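Local coordinates for lipase aflb (Neosartorya fumigata, PDB 6IDY), which is a fungal lipase that probably hydrolyses ester bonds of lipids with a serine nucleophile of the alpha/beta-hydrolase type, at residues A[66-74]-A[358-366]; A[179-187]-A[401-409]. All coordinates share one frame; numbering follows the deposited sequence.

Contact 1. Residues A[66-74]-A[358-366]; sequences AFDKIQSIF and VYTHEGVLY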
ATOM      1  N   ALA A  66       9.746  19.818   5.546  1.00 31.35           N
ATOM      2  CA  ALA A  66       9.305  18.443   5.764  1.00 30.51           C
ATOM      3  C   ALA A  66      10.347  17.467   5.224  1.00 34.03           C
ATOM      4  O   ALA A  66      10.695  16.514   5.925  1.00 33.25           O
ATOM      5  CB  ALA A  66       7.965  18.206   5.091  1.00 31.07           C
ATOM      6  N   PHE A  67      10.874  17.728   3.997  1.00 30.10           N
ATOM      7  CA  PHE A  67      11.911  16.907   3.373  1.00 29.24           C
ATOM      8  C   PHE A  67      13.231  17.000   4.116  1.00 32.90           C
ATOM      9  O   PHE A  67      13.931  15.991   4.213  1.00 31.79           O
ATOM     10  CB  PHE A  67      12.087  17.236   1.883  1.00 31.03           C
ATOM     11  CG  PHE A  67      11.080  16.567   0.982  1.00 32.09           C
ATOM     12  CD1 PHE A  67      11.081  15.185   0.813  1.00 34.90           C
ATOM     13  CD2 PHE A  67      10.144  17.317   0.285  1.00 35.03           C
ATOM     14  CE1 PHE A  67      10.150  14.566  -0.025  1.00 35.38           C
ATOM     15  CE2 PHE A  67       9.221  16.699  -0.565  1.00 37.47           C
ATOM     16  CZ  PHE A  67       9.227  15.328  -0.710  1.00 34.99           C
ATOM     17  N   ASP A  68      13.556  18.195   4.676  1.00 30.12           N
ATOM     18  CA  ASP A  68      14.764  18.410   5.479  1.00 30.12           C
ATOM     19  C   ASP A  68      14.717  17.515   6.725  1.00 33.47           C
ATOM     20  O   ASP A  68      15.731  16.921   7.085  1.00 33.37           O
ATOM     21  CB  ASP A  68      14.926  19.895   5.871  1.00 32.82           C
ATOM     22  CG  ASP A  68      15.328  20.839   4.746  1.00 38.55           C
ATOM     23  OD1 ASP A  68      15.704  20.353   3.662  1.00 38.48           O
ATOM     24  OD2 ASP A  68      15.267  22.061   4.954  1.00 44.79           O
ATOM     25  N   LYS A  69      13.527  17.379   7.343  1.00 29.53           N
ATOM     26  CA  LYS A  69      13.313  16.506   8.500  1.00 29.39           C
ATOM     27  C   LYS A  69      13.494  15.039   8.100  1.00 33.09           C
ATOM     28  O   LYS A  69      14.128  14.295   8.841  1.00 32.73           O
ATOM     29  CB  LYS A  69      11.920  16.712   9.099  1.00 31.17           C
ATOM     30  CG  LYS A  69      11.753  18.039   9.808  1.00 31.97           C
ATOM     31  CD  LYS A  69      10.333  18.207  10.302  1.00 31.48           C
ATOM     32  CE  LYS A  69      10.116  19.556  10.933  1.00 33.21           C
ATOM     33  NZ  LYS A  69      10.848  19.673  12.219  1.00 31.52           N
ATOM     34  N   ILE A  70      12.940  14.627   6.935  1.00 30.25           N
ATOM     35  CA  ILE A  70      13.075  13.251   6.421  1.00 29.80           C
ATOM     36  C   ILE A  70      14.564  12.939   6.154  1.00 33.60           C
ATOM     37  O   ILE A  70      15.056  11.901   6.599  1.00 32.45           O
ATOM     38  CB  ILE A  70      12.157  12.978   5.191  1.00 32.57           C
ATOM     39  CG1 ILE A  70      10.657  13.106   5.581  1.00 32.81           C
ATOM     40  CG2 ILE A  70      12.454  11.588   4.566  1.00 32.68           C
ATOM     41  CD1 ILE A  70       9.655  13.150   4.402  1.00 35.74           C
ATOM     42  N   GLN A  71      15.286  13.875   5.494  1.00 31.00           N
ATOM     43  CA  GLN A  71      16.717  13.749   5.188  1.00 30.91           C
ATOM     44  C   GLN A  71      17.592  13.685   6.453  1.00 35.26           C
ATOM     45  O   GLN A  71      18.642  13.042   6.441  1.00 34.17           O
ATOM     46  CB  GLN A  71      17.173  14.847   4.214  1.00 32.98           C
ATOM     47  CG  GLN A  71      16.571  14.616   2.822  1.00 56.84           C
ATOM     48  CD  GLN A  71      17.210  15.419   1.728  1.00 80.46           C
ATOM     49  OE1 GLN A  71      18.120  14.947   1.038  1.00 77.77           O
ATOM     50  NE2 GLN A  71      16.729  16.639   1.527  1.00 71.71           N
ATOM     51  N   SER A  72      17.114  14.291   7.560  1.00 32.37           N
ATOM     52  CA  SER A  72      17.765  14.254   8.868  1.00 32.98           C
ATOM     53  C   SER A  72      17.682  12.823   9.439  1.00 35.48           C
ATOM     54  O   SER A  72      18.629  12.364  10.081  1.00 34.60           O
ATOM     55  CB  SER A  72      17.095  15.242   9.820  1.00 37.71           C
ATOM     56  OG  SER A  72      17.640  15.147  11.127  1.00 52.96           O
ATOM     57  N   ILE A  73      16.552  12.123   9.192  1.00 31.25           N
ATOM     58  CA  ILE A  73      16.333  10.737   9.628  1.00 30.16           C
ATOM     59  C   ILE A  73      17.281   9.815   8.835  1.00 31.64           C
ATOM     60  O   ILE A  73      17.819   8.860   9.394  1.00 32.14           O
ATOM     61  CB  ILE A  73      14.834  10.310   9.479  1.00 32.29           C
ATOM     62  CG1 ILE A  73      13.902  11.199  10.339  1.00 32.69           C
ATOM     63  CG2 ILE A  73      14.627   8.815   9.795  1.00 32.33           C
ATOM     64  CD1 ILE A  73      12.383  11.075  10.015  1.00 31.01           C
ATOM     65  N   PHE A  74      17.498  10.137   7.549  1.00 26.43           N
ATOM     66  CA  PHE A  74      18.338   9.378   6.615  1.00 24.98           C
ATOM     67  C   PHE A  74      19.830   9.738   6.676  1.00 30.68           C
ATOM     68  O   PHE A  74      20.611   9.178   5.902  1.00 30.40           O
ATOM     69  CB  PHE A  74      17.803   9.545   5.181  1.00 25.49           C
ATOM     70  CG  PHE A  74      16.662   8.624   4.809  1.00 25.39           C
ATOM     71  CD1 PHE A  74      15.389   8.810   5.345  1.00 27.20           C
ATOM     72  CD2 PHE A  74      16.847   7.597   3.893  1.00 25.27           C
ATOM     73  CE1 PHE A  74      14.335   7.956   5.003  1.00 26.51           C
ATOM     74  CE2 PHE A  74      15.784   6.756   3.534  1.00 26.79           C
ATOM     75  CZ  PHE A  74      14.539   6.938   4.097  1.00 24.58           C
ATOM     76  N   VAL A 358      14.913  11.660  -1.672  1.00 26.44           N
ATOM     77  CA  VAL A 358      14.618  10.742  -0.569  1.00 25.35           C
ATOM     78  C   VAL A 358      13.109  10.503  -0.439  1.00 28.74           C
ATOM     79  O   VAL A 358      12.403  11.248   0.249  1.00 29.95           O
ATOM     80  CB  VAL A 358      15.301  11.176   0.769  1.00 29.05           C
ATOM     81  CG1 VAL A 358      15.025  10.174   1.891  1.00 28.77           C
ATOM     82  CG2 VAL A 358      16.808  11.352   0.584  1.00 28.48           C
ATOM     83  N   TYR A 359      12.621   9.464  -1.132  1.00 23.44           N
ATOM     84  CA  TYR A 359      11.229   9.044  -1.080  1.00 21.84           C
ATOM     85  C   TYR A 359      11.170   7.688  -0.447  1.00 24.44           C
ATOM     86  O   TYR A 359      11.691   6.713  -0.983  1.00 22.47           O
ATOM     87  CB  TYR A 359      10.542   9.077  -2.457  1.00 21.96           C
ATOM     88  CG  TYR A 359      10.343  10.492  -2.944  1.00 22.62           C
ATOM     89  CD1 TYR A 359      11.351  11.156  -3.640  1.00 23.78           C
ATOM     90  CD2 TYR A 359       9.177  11.197  -2.649  1.00 23.11           C
ATOM     91  CE1 TYR A 359      11.197  12.477  -4.049  1.00 24.32           C
ATOM     92  CE2 TYR A 359       9.006  12.518  -3.066  1.00 23.96           C
ATOM     93  CZ  TYR A 359      10.017  13.146  -3.778  1.00 28.80           C
ATOM     94  OH  TYR A 359       9.885  14.442  -4.190  1.00 29.15           O
ATOM     95  N   THR A 360      10.557   7.639   0.728  1.00 21.94           N
ATOM     96  CA  THR A 360      10.412   6.430   1.536  1.00 21.41           C
ATOM     97  C   THR A 360       9.428   5.444   0.871  1.00 24.63           C
ATOM     98  O   THR A 360       8.869   5.738  -0.191  1.00 24.13           O
ATOM     99  CB  THR A 360       9.918   6.840   2.922  1.00 26.27           C
ATOM    100  OG1 THR A 360       8.717   7.590   2.749  1.00 24.14           O
ATOM    101  CG2 THR A 360      10.936   7.673   3.703  1.00 23.06           C
ATOM    102  N   HIS A 361       9.217   4.284   1.505  1.00 20.01           N
ATOM    103  CA  HIS A 361       8.280   3.252   1.064  1.00 18.22           C
ATOM    104  C   HIS A 361       6.896   3.898   0.901  1.00 22.08           C
ATOM    105  O   HIS A 361       6.272   3.752  -0.149  1.00 21.59           O
ATOM    106  CB  HIS A 361       8.248   2.144   2.125  1.00 18.02           C
ATOM    107  CG  HIS A 361       7.375   0.977   1.793  1.00 20.21           C
ATOM    108  ND1 HIS A 361       7.706   0.088   0.785  1.00 21.24           N
ATOM    109  CD2 HIS A 361       6.250   0.548   2.403  1.00 21.35           C
ATOM    110  CE1 HIS A 361       6.756  -0.831   0.794  1.00 20.26           C
ATOM    111  NE2 HIS A 361       5.867  -0.601   1.757  1.00 20.72           N
ATOM    112  N   GLU A 362       6.461   4.659   1.929  1.00 19.51           N
ATOM    113  CA  GLU A 362       5.209   5.430   1.966  1.00 19.25           C
ATOM    114  C   GLU A 362       5.310   6.688   1.099  1.00 24.38           C
ATOM    115  O   GLU A 362       4.330   7.061   0.470  1.00 25.05           O
ATOM    116  CB  GLU A 362       4.771   5.764   3.419  1.00 20.66           C
ATOM    117  CG  GLU A 362       5.728   6.618   4.261  1.00 25.60           C
ATOM    118  CD  GLU A 362       6.989   5.965   4.810  1.00 33.54           C
ATOM    119  OE1 GLU A 362       7.167   4.743   4.614  1.00 21.32           O
ATOM    120  OE2 GLU A 362       7.812   6.680   5.427  1.00 22.19           O
ATOM    121  N   GLY A 363       6.503   7.284   1.039  1.00 21.35           N
ATOM    122  CA  GLY A 363       6.801   8.497   0.276  1.00 21.35           C
ATOM    123  C   GLY A 363       6.533   8.444  -1.212  1.00 25.26           C
ATOM    124  O   GLY A 363       6.247   9.477  -1.815  1.00 26.03           O
ATOM    125  N   VAL A 364       6.605   7.247  -1.824  1.00 21.02           N
ATOM    126  CA  VAL A 364       6.327   7.094  -3.261  1.00 20.07           C
ATOM    127  C   VAL A 364       4.845   7.481  -3.558  1.00 22.75           C
ATOM    128  O   VAL A 364       4.552   7.977  -4.649  1.00 22.22           O
ATOM    129  CB  VAL A 364       6.761   5.708  -3.837  1.00 22.68           C
ATOM    130  CG1 VAL A 364       6.626   5.669  -5.365  1.00 22.42           C
ATOM    131  CG2 VAL A 364       8.196   5.376  -3.445  1.00 21.90           C
ATOM    132  N   LEU A 365       3.943   7.359  -2.548  1.00 19.32           N
ATOM    133  CA  LEU A 365       2.526   7.753  -2.667  1.00 18.80           C
ATOM    134  C   LEU A 365       2.349   9.259  -2.955  1.00 23.29           C
ATOM    135  O   LEU A 365       1.328   9.661  -3.521  1.00 22.87           O
ATOM    136  CB  LEU A 365       1.730   7.359  -1.414  1.00 18.54           C
ATOM    137  CG  LEU A 365       1.554   5.861  -1.144  1.00 21.76           C
ATOM    138  CD1 LEU A 365       1.137   5.620   0.304  1.00 21.26           C
ATOM    139  CD2 LEU A 365       0.563   5.230  -2.128  1.00 21.20           C
ATOM    140  N   TYR A 366       3.329  10.086  -2.554  1.00 21.08           N
ATOM    141  CA  TYR A 366       3.270  11.524  -2.807  1.00 22.12           C
ATOM    142  C   TYR A 366       4.364  11.976  -3.790  1.00 26.08           C
ATOM    143  O   TYR A 366       4.634  13.169  -3.897  1.00 26.80           O
ATOM    144  CB  TYR A 366       3.251  12.360  -1.502  1.00 23.65           C
ATOM    145  CG  TYR A 366       4.395  12.125  -0.531  1.00 25.52           C
ATOM    146  CD1 TYR A 366       5.691  12.541  -0.832  1.00 27.19           C
ATOM    147  CD2 TYR A 366       4.164  11.581   0.728  1.00 26.05           C
ATOM    148  CE1 TYR A 366       6.738  12.357   0.070  1.00 26.58           C
ATOM    149  CE2 TYR A 366       5.201  11.401   1.643  1.00 26.45           C
ATOM    150  CZ  TYR A 366       6.485  11.800   1.312  1.00 31.06           C
ATOM    151  OH  TYR A 366       7.514  11.603   2.201  1.00 26.57           O
TER

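Contact 2. Residues A[179-187]-A[401-409]; sequences FNFGKLGSA and PQLGLDDLL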
ATOM      1  N   PHE A 179      -4.557  10.925   2.273  1.00 24.22           N
ATOM      2  CA  PHE A 179      -3.434  11.839   2.089  1.00 23.73           C
ATOM      3  C   PHE A 179      -2.693  11.703   0.747  1.00 27.37           C
ATOM      4  O   PHE A 179      -1.618  12.292   0.587  1.00 28.19           O
ATOM      5  CB  PHE A 179      -2.454  11.690   3.262  1.00 25.36           C
ATOM      6  CG  PHE A 179      -3.012  12.075   4.611  1.00 27.35           C
ATOM      7  CD1 PHE A 179      -3.247  13.409   4.931  1.00 30.79           C
ATOM      8  CD2 PHE A 179      -3.256  11.109   5.581  1.00 28.54           C
ATOM      9  CE1 PHE A 179      -3.743  13.768   6.185  1.00 31.83           C
ATOM     10  CE2 PHE A 179      -3.734  11.471   6.843  1.00 31.64           C
ATOM     11  CZ  PHE A 179      -3.966  12.798   7.138  1.00 30.61           C
ATOM     12  N   ASN A 180      -3.248  10.951  -0.221  1.00 21.29           N
ATOM     13  CA  ASN A 180      -2.574  10.820  -1.509  1.00 20.33           C
ATOM     14  C   ASN A 180      -3.520  10.408  -2.643  1.00 24.36           C
ATOM     15  O   ASN A 180      -4.342  11.223  -3.051  1.00 25.14           O
ATOM     16  CB  ASN A 180      -1.324   9.912  -1.430  1.00 18.48           C
ATOM     17  CG  ASN A 180      -1.512   8.679  -0.596  1.00 24.83           C
ATOM     18  OD1 ASN A 180      -2.063   7.685  -1.058  1.00 22.78           O
ATOM     19  ND2 ASN A 180      -1.049   8.716   0.640  1.00 16.88           N
ATOM     20  N   PHE A 181      -3.402   9.170  -3.157  1.00 20.38           N
ATOM     21  CA  PHE A 181      -4.142   8.681  -4.326  1.00 19.32           C
ATOM     22  C   PHE A 181      -5.670   8.607  -4.164  1.00 24.49           C
ATOM     23  O   PHE A 181      -6.359   8.366  -5.155  1.00 23.61           O
ATOM     24  CB  PHE A 181      -3.567   7.351  -4.833  1.00 19.12           C
ATOM     25  CG  PHE A 181      -2.291   7.544  -5.626  1.00 19.50           C
ATOM     26  CD1 PHE A 181      -2.315   8.151  -6.878  1.00 21.83           C
ATOM     27  CD2 PHE A 181      -1.066   7.118  -5.121  1.00 20.98           C
ATOM     28  CE1 PHE A 181      -1.138   8.329  -7.610  1.00 23.08           C
ATOM     29  CE2 PHE A 181       0.112   7.289  -5.858  1.00 23.27           C
ATOM     30  CZ  PHE A 181       0.068   7.887  -7.099  1.00 21.95           C
ATOM     31  N   GLY A 182      -6.196   8.925  -2.980  1.00 22.95           N
ATOM     32  CA  GLY A 182      -7.639   9.056  -2.798  1.00 23.16           C
ATOM     33  C   GLY A 182      -8.118  10.250  -3.617  1.00 27.46           C
ATOM     34  O   GLY A 182      -9.303  10.352  -3.946  1.00 27.78           O
ATOM     35  N   LYS A 183      -7.155  11.142  -3.994  1.00 23.85           N
ATOM     36  CA  LYS A 183      -7.336  12.352  -4.809  1.00 24.18           C
ATOM     37  C   LYS A 183      -6.956  12.144  -6.297  1.00 27.46           C
ATOM     38  O   LYS A 183      -6.829  13.129  -7.030  1.00 27.18           O
ATOM     39  CB  LYS A 183      -6.510  13.517  -4.231  1.00 27.01           C
ATOM     40  CG  LYS A 183      -6.960  14.017  -2.862  1.00 37.70           C
ATOM     41  CD  LYS A 183      -6.025  15.112  -2.373  1.00 44.88           C
ATOM     42  CE  LYS A 183      -6.384  15.646  -1.013  1.00 55.10           C
ATOM     43  NZ  LYS A 183      -5.839  14.793   0.074  1.00 67.21           N
ATOM     44  N   LEU A 184      -6.793  10.878  -6.751  1.00 23.40           N
ATOM     45  CA  LEU A 184      -6.433  10.550  -8.145  1.00 22.93           C
ATOM     46  C   LEU A 184      -7.437  11.104  -9.182  1.00 26.44           C
ATOM     47  O   LEU A 184      -7.029  11.492 -10.280  1.00 25.99           O
ATOM     48  CB  LEU A 184      -6.232   9.027  -8.312  1.00 22.46           C
ATOM     49  CG  LEU A 184      -5.852   8.479  -9.707  1.00 26.64           C
ATOM     50  CD1 LEU A 184      -4.478   8.982 -10.166  1.00 25.61           C
ATOM     51  CD2 LEU A 184      -5.918   6.961  -9.724  1.00 26.83           C
ATOM     52  N   GLY A 185      -8.711  11.190  -8.795  1.00 23.98           N
ATOM     53  CA  GLY A 185      -9.785  11.746  -9.618  1.00 24.76           C
ATOM     54  C   GLY A 185      -9.566  13.200 -10.000  1.00 30.23           C
ATOM     55  O   GLY A 185     -10.156  13.674 -10.972  1.00 30.83           O
ATOM     56  N   SER A 186      -8.701  13.918  -9.245  1.00 26.22           N
ATOM     57  CA  SER A 186      -8.346  15.313  -9.518  1.00 26.92           C
ATOM     58  C   SER A 186      -7.255  15.398 -10.605  1.00 31.90           C
ATOM     59  O   SER A 186      -7.000  16.485 -11.123  1.00 33.33           O
ATOM     60  CB  SER A 186      -7.844  15.994  -8.247  1.00 29.37           C
ATOM     61  OG  SER A 186      -8.792  15.917  -7.196  1.00 36.16           O
ATOM     62  N   ALA A 187      -6.603  14.260 -10.932  1.00 26.93           N
ATOM     63  CA  ALA A 187      -5.506  14.202 -11.903  1.00 26.37           C
ATOM     64  C   ALA A 187      -5.826  13.387 -13.152  1.00 30.69           C
ATOM     65  O   ALA A 187      -5.237  13.627 -14.208  1.00 31.12           O
ATOM     66  CB  ALA A 187      -4.260  13.646 -11.227  1.00 25.86           C
ATOM     67  N   PRO A 401       1.133  18.402  -8.382  1.00 27.07           N
ATOM     68  CA  PRO A 401       0.370  19.641  -8.091  1.00 27.33           C
ATOM     69  C   PRO A 401      -0.889  19.409  -7.247  1.00 30.22           C
ATOM     70  O   PRO A 401      -1.347  20.314  -6.559  1.00 30.19           O
ATOM     71  CB  PRO A 401       0.004  20.180  -9.481  1.00 29.77           C
ATOM     72  CG  PRO A 401       0.902  19.480 -10.438  1.00 33.83           C
ATOM     73  CD  PRO A 401       1.263  18.165  -9.834  1.00 28.39           C
ATOM     74  N   GLN A 402      -1.427  18.182  -7.281  1.00 26.78           N
ATOM     75  CA  GLN A 402      -2.645  17.775  -6.567  1.00 26.21           C
ATOM     76  C   GLN A 402      -2.466  17.619  -5.052  1.00 29.30           C
ATOM     77  O   GLN A 402      -3.460  17.617  -4.321  1.00 29.16           O
ATOM     78  CB  GLN A 402      -3.228  16.484  -7.183  1.00 26.43           C
ATOM     79  CG  GLN A 402      -3.680  16.636  -8.644  1.00 26.38           C
ATOM     80  CD  GLN A 402      -2.547  16.504  -9.640  1.00 37.09           C
ATOM     81  OE1 GLN A 402      -1.541  15.829  -9.401  1.00 32.70           O
ATOM     82  NE2 GLN A 402      -2.682  17.154 -10.785  1.00 24.97           N
ATOM     83  N   LEU A 403      -1.220  17.472  -4.579  1.00 24.93           N
ATOM     84  CA  LEU A 403      -0.961  17.294  -3.149  1.00 24.03           C
ATOM     85  C   LEU A 403      -0.185  18.462  -2.539  1.00 29.20           C
ATOM     86  O   LEU A 403       0.518  19.187  -3.247  1.00 28.81           O
ATOM     87  CB  LEU A 403      -0.241  15.953  -2.866  1.00 22.59           C
ATOM     88  CG  LEU A 403      -0.928  14.640  -3.317  1.00 24.93           C
ATOM     89  CD1 LEU A 403      -0.066  13.448  -2.976  1.00 23.55           C
ATOM     90  CD2 LEU A 403      -2.301  14.464  -2.680  1.00 25.44           C
ATOM     91  N   GLY A 404      -0.322  18.622  -1.228  1.00 26.82           N
ATOM     92  CA  GLY A 404       0.364  19.661  -0.469  1.00 27.95           C
ATOM     93  C   GLY A 404       1.114  19.112   0.724  1.00 33.04           C
ATOM     94  O   GLY A 404       1.246  17.892   0.876  1.00 31.85           O
ATOM     95  N   LEU A 405       1.597  20.019   1.585  1.00 31.24           N
ATOM     96  CA  LEU A 405       2.334  19.709   2.810  1.00 30.85           C
ATOM     97  C   LEU A 405       1.627  18.679   3.715  1.00 35.36           C
ATOM     98  O   LEU A 405       2.260  17.694   4.090  1.00 35.70           O
ATOM     99  CB  LEU A 405       2.655  21.008   3.580  1.00 31.49           C
ATOM    100  CG  LEU A 405       3.352  20.879   4.945  1.00 35.38           C
ATOM    101  CD1 LEU A 405       4.738  20.245   4.823  1.00 34.50           C
ATOM    102  CD2 LEU A 405       3.432  22.228   5.645  1.00 37.03           C
ATOM    103  N   ASP A 406       0.335  18.900   4.051  1.00 31.93           N
ATOM    104  CA  ASP A 406      -0.465  18.012   4.913  1.00 30.94           C
ATOM    105  C   ASP A 406      -0.575  16.593   4.372  1.00 32.02           C
ATOM    106  O   ASP A 406      -0.640  15.641   5.151  1.00 31.41           O
ATOM    107  CB  ASP A 406      -1.857  18.609   5.182  1.00 33.78           C
ATOM    108  CG  ASP A 406      -1.864  19.854   6.066  1.00 44.60           C
ATOM    109  OD1 ASP A 406      -0.773  20.273   6.519  1.00 44.34           O
ATOM    110  OD2 ASP A 406      -2.960  20.406   6.305  1.00 52.77           O
ATOM    111  N   ASP A 407      -0.568  16.458   3.038  1.00 27.37           N
ATOM    112  CA  ASP A 407      -0.600  15.172   2.334  1.00 25.90           C
ATOM    113  C   ASP A 407       0.723  14.425   2.541  1.00 29.02           C
ATOM    114  O   ASP A 407       0.693  13.238   2.852  1.00 27.72           O
ATOM    115  CB  ASP A 407      -0.905  15.387   0.848  1.00 27.10           C
ATOM    116  CG  ASP A 407      -2.271  16.000   0.602  1.00 31.15           C
ATOM    117  OD1 ASP A 407      -3.270  15.435   1.090  1.00 30.33           O
ATOM    118  OD2 ASP A 407      -2.340  17.034  -0.093  1.00 35.62           O
ATOM    119  N   LEU A 408       1.871  15.137   2.435  1.00 26.47           N
ATOM    120  CA  LEU A 408       3.214  14.602   2.679  1.00 26.52           C
ATOM    121  C   LEU A 408       3.295  14.138   4.150  1.00 29.89           C
ATOM    122  O   LEU A 408       3.674  12.994   4.409  1.00 29.24           O
ATOM    123  CB  LEU A 408       4.278  15.704   2.411  1.00 27.39           C
ATOM    124  CG  LEU A 408       5.768  15.302   2.253  1.00 32.29           C
ATOM    125  CD1 LEU A 408       6.564  16.459   1.739  1.00 33.39           C
ATOM    126  CD2 LEU A 408       6.403  14.862   3.570  1.00 34.30           C
ATOM    127  N   LEU A 409       2.931  15.029   5.098  1.00 25.83           N
ATOM    128  CA  LEU A 409       2.978  14.750   6.541  1.00 25.08           C
ATOM    129  C   LEU A 409       2.060  13.614   6.965  1.00 27.15           C
ATOM    130  O   LEU A 409       2.487  12.736   7.711  1.00 25.86           O
ATOM    131  CB  LEU A 409       2.717  16.012   7.384  1.00 25.83           C
ATOM    132  CG  LEU A 409       3.541  17.272   7.047  1.00 31.06           C
ATOM    133  CD1 LEU A 409       3.101  18.460   7.893  1.00 31.45           C
ATOM    134  CD2 LEU A 409       5.039  17.030   7.188  1.00 31.95           C
TER

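Contact 1. Residues A[66-74]-A[358-366]
Gln71 and Val358 mark the closest approach of the two backbones (CA to CA 6.8 Å), where helix 63-73 lies against the loop that leads into the 3-10 segment 363-365. No hydrogen bond crosses the contact. Val358 CG1, held anti to the backbone N (chi1 -178°), stands over the centre of the Phe74 ring, 3.5 Å from its centroid and 6° off the normal, a CH-pi contact on the face. The same methyl packs on Ile70 CG2 at 4.0 Å, while Val358 CG2 lies 3.9 Å from Gln71 OE1. Thr360 CG2 extends the apolar patch, 3.7 Å from Phe74 CE1. Two turns before Phe74, Phe67 turns its edge to the face of Tyr359 in an offset edge-to-face pair with planes at 68°. Ile70 CD1 comes within 3.4 Å of Tyr366 OH, a hydroxyl bonded to Glu412, which also pairs with Thr360 OG1; Tyr359 OH is bonded to Val398 O. His361, directly after Thr360, hydrogen-bonds through NE2 to Ser233 OG and through ND1 to Asp318 OD2, consistent with a Ser-His-Asp catalytic triad. Helix 405-412 packs on Phe67 and Tyr366 through Leu408, and helix 81-90 brings Met84 against Phe74 and Thr360.

Contact 2. Residues A[179-187]-A[401-409]
Lys183 reaches across to Asp407 from the 3-10 segment 181-186, while Phe179 and Asp407 bring the backbones themselves together, 4.4 Å between CA atoms. The lysine's CB points toward the 401-409 segment, and the chain beyond it is extended as far as CE. CD is the first atom to touch: it lies 3.8 Å from Leu403 CD2 and 4.1 Å from Gln402 O. CE then passes the Asp407 carboxylate, and a bend at the last torsion (chi4 83°) brings NZ to Asp407 OD1 at 2.8 Å, a hydrogen-bonded salt bridge. The ammonium meets OD1 on its syn side but 30° out of the carboxylate plane, and has a second partner in Tyr178 O. The other oxygen, OD2, uses its anti lone pair to accept from Gly404 N at 2.8 Å, nearly straight at 166°. Gly404 is the N-cap of helix 405-412 and Asp407 stands in its first turn, so this bond is one half of a capping box; glycine has no side chain to return the other half. The carboxylate is thus gripped at both oxygens, and its negative charge probably suits the N-terminal end of the helix. The 179-187 segment belongs to the beta-alpha-beta crossover in which helix 173-178 joins the parallel, adjacent strands 161-166 and 190-195 of the alpha/beta-hydrolase sheet. Phe179 lays CD1 3.4 Å from Asp406 O, its ring also packed by Ile98 and Leu102 of helix 96-103. Leu403 CD2 meets Asn180 CA at 3.8 Å, while Asn180 ND2 bonds to Thr411 OG1. At the far end, a chain bent at chi2 sets the Gln402 amide against Ala187, whose CB lies 3.7 Å from its CD and almost as near its OE1 and NE2.

How the contacts relate
Contact 1 is the more buried: five of its eight touching residues are enclosed, against three of nine in contact 2, although the areas they bury are similar (392 and 404 Å²). Contact 1 relies on aromatic and methyl packing without a crossing hydrogen bond, whereas contact 2 adds a salt bridge between two partly exposed side chains. The two have centres about 15 Å apart and touch directly: Leu365 O of the 358-366 segment lies 3.4 Å from Asn180 CB and 3.5 Å from Phe181 CE2. Helix 405-412 belongs to contact 2 yet, through Leu408, also borders both segments of contact 1, and the four segments alternate along the chain.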